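Local structure of neurotoxin (Clostridium botulinum, 3N7L) at residues Val232-Asp235 with Asn239-Arg242. The protein probably binds gangliosides on nerve cells through this receptor-binding domain of a botulinum neurotoxin of serotype D/C. Numbering follows the deposited sequence.
Sequences VVKD and NDLR
With chi1 at 70°, the carboxylate of D235 sits between its own backbone N and carbonyl carbon and folds back over the start of N239-R242, where OD2 accepts a hydrogen bond from the backbone N-H of N239 (OD2 to N 3.0 Å), from above the carboxylate plane. OD1 takes a weak bond from N239 ND2, the amide turned 76° against the carboxylate, and a water that also donates to D240 O. OD2 has a weak second donor in the backbone N of W237, between the two segments. In the reverse direction, D235 N reaches N239 O at 2.8 Å, almost in line with the carbonyl. L241 N closes on V233 O at 2.8 Å; these two backbone bonds flank K234 and D240, the pair of a single antiparallel bridge. The loop, whose two arms cross at this bridge, lies between helix 217-226 and strand 246-251 in the trefoil-related C-terminal part of the receptor-binding domain. The L241 side chain runs beside that of V233, CD2 lying 3.5 Å from V233 CG1, while CD1 faces D235 CB; Y247 and F419 also touch this leucine. The K234 chain bends at chi2 and chi4, its CE passing 3.4 Å from D240 OD1 and NZ curling back to V232 O at 2.9 Å. D240 OD2 instead forms a salt bridge with R296, while V232 CG1 rests against OD1 at 3.6 Å.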
ATOM      1  N   VAL A 232     -10.402  -7.672   3.495  1.00 23.30           N
ATOM      2  CA  VAL A 232      -9.191  -8.035   4.206  1.00 23.57           C
ATOM      3  C   VAL A 232      -8.474  -6.718   4.486  1.00 23.00           C
ATOM      4  O   VAL A 232      -8.128  -5.985   3.563  1.00 22.70           O
ATOM      5  CB  VAL A 232      -8.280  -8.956   3.361  1.00 24.60           C
ATOM      6  CG1 VAL A 232      -6.934  -9.158   4.060  1.00 23.16           C
ATOM      7  CG2 VAL A 232      -8.964 -10.308   3.154  1.00 25.34           C
ATOM      8  N   VAL A 233      -8.282  -6.406   5.763  1.00 21.88           N
ATOM      9  CA  VAL A 233      -7.606  -5.172   6.142  1.00 20.21           C
ATOM     10  C   VAL A 233      -6.147  -5.275   5.711  1.00 19.68           C
ATOM     11  O   VAL A 233      -5.573  -6.366   5.706  1.00 18.05           O
ATOM     12  CB  VAL A 233      -7.684  -4.944   7.670  1.00 19.88           C
ATOM     13  CG1 VAL A 233      -6.997  -3.632   8.043  1.00 21.12           C
ATOM     14  CG2 VAL A 233      -9.143  -4.927   8.118  1.00 20.25           C
ATOM     15  N   LYS A 234      -5.539  -4.148   5.348  1.00 18.71           N
ATOM     16  CA  LYS A 234      -4.144  -4.186   4.916  1.00 18.78           C
ATOM     17  C   LYS A 234      -3.228  -3.391   5.849  1.00 17.38           C
ATOM     18  O   LYS A 234      -3.669  -2.458   6.526  1.00 16.67           O
ATOM     19  CB  LYS A 234      -4.007  -3.621   3.496  1.00 21.16           C
ATOM     20  CG  LYS A 234      -4.933  -4.233   2.438  1.00 23.43           C
ATOM     21  CD  LYS A 234      -4.744  -5.732   2.313  1.00 23.64           C
ATOM     22  CE  LYS A 234      -5.407  -6.262   1.048  1.00 24.69           C
ATOM     23  NZ  LYS A 234      -6.828  -5.831   0.942  1.00 24.08           N
ATOM     24  N   ASP A 235      -1.954  -3.769   5.883  1.00 18.22           N
ATOM     25  CA  ASP A 235      -0.987  -3.038   6.684  1.00 16.98           C
ATOM     26  C   ASP A 235      -0.587  -1.816   5.846  1.00 17.78           C
ATOM     27  O   ASP A 235      -1.078  -1.650   4.725  1.00 17.17           O
ATOM     28  CB  ASP A 235       0.218  -3.925   7.061  1.00 17.31           C
ATOM     29  CG  ASP A 235       1.123  -4.272   5.885  1.00 18.20           C
ATOM     30  OD1 ASP A 235       1.967  -5.173   6.079  1.00 17.13           O
ATOM     31  OD2 ASP A 235       1.020  -3.667   4.798  1.00 20.39           O
ATOM     32  N   ASN A 239       0.146  -5.089   2.357  1.00 20.36           N
ATOM     33  CA  ASN A 239       0.106  -6.544   2.546  1.00 21.94           C
ATOM     34  C   ASN A 239      -1.103  -6.829   3.431  1.00 21.37           C
ATOM     35  O   ASN A 239      -1.609  -5.922   4.088  1.00 21.53           O
ATOM     36  CB  ASN A 239       1.355  -7.053   3.279  1.00 23.34           C
ATOM     37  CG  ASN A 239       2.646  -6.691   2.572  1.00 28.68           C
ATOM     38  OD1 ASN A 239       2.831  -7.001   1.400  1.00 30.11           O
ATOM     39  ND2 ASN A 239       3.555  -6.041   3.296  1.00 32.63           N
ATOM     40  N   ASP A 240      -1.562  -8.076   3.467  1.00 21.74           N
ATOM     41  CA  ASP A 240      -2.704  -8.413   4.320  1.00 21.22           C
ATOM     42  C   ASP A 240      -2.319  -8.204   5.787  1.00 20.04           C
ATOM     43  O   ASP A 240      -1.246  -8.628   6.215  1.00 20.61           O
ATOM     44  CB  ASP A 240      -3.123  -9.876   4.136  1.00 21.95           C
ATOM     45  CG  ASP A 240      -3.613 -10.179   2.734  1.00 26.08           C
ATOM     46  OD1 ASP A 240      -3.940  -9.229   1.988  1.00 26.04           O
ATOM     47  OD2 ASP A 240      -3.684 -11.379   2.388  1.00 28.35           O
ATOM     48  N   LEU A 241      -3.186  -7.546   6.549  1.00 18.74           N
ATOM     49  CA  LEU A 241      -2.928  -7.319   7.970  1.00 17.80           C
ATOM     50  C   LEU A 241      -3.141  -8.657   8.687  1.00 20.09           C
ATOM     51  O   LEU A 241      -4.086  -9.398   8.376  1.00 19.98           O
ATOM     52  CB  LEU A 241      -3.883  -6.258   8.533  1.00 16.88           C
ATOM     53  CG  LEU A 241      -3.621  -5.766   9.965  1.00 17.08           C
ATOM     54  CD1 LEU A 241      -2.322  -4.961   9.999  1.00 17.13           C
ATOM     55  CD2 LEU A 241      -4.773  -4.901  10.440  1.00 16.18           C
ATOM     56  N   ARG A 242      -2.268  -8.983   9.634  1.00 18.21           N
ATOM     57  CA  ARG A 242      -2.411 -10.256  10.331  1.00 20.28           C
ATOM     58  C   ARG A 242      -2.418 -10.177  11.847  1.00 18.98           C
ATOM     59  O   ARG A 242      -1.917  -9.225  12.440  1.00 18.20           O
ATOM     60  CB  ARG A 242      -1.304 -11.227   9.901  1.00 23.20           C
ATOM     61  CG  ARG A 242      -1.157 -11.377   8.401  1.00 29.35           C
ATOM     62  CD  ARG A 242      -0.447 -12.672   8.048  1.00 34.01           C
ATOM     63  NE  ARG A 242       0.644 -12.983   8.968  1.00 39.11           N
ATOM     64  CZ  ARG A 242       1.883 -12.513   8.869  1.00 35.31           C
ATOM     65  NH1 ARG A 242       2.788 -12.865   9.769  1.00 33.38           N
ATOM     66  NH2 ARG A 242       2.222 -11.717   7.869  1.00 35.69           N
TER
HETATM   67  O   HOH W   1       1.209  -7.528   7.429  1.00 25.40           O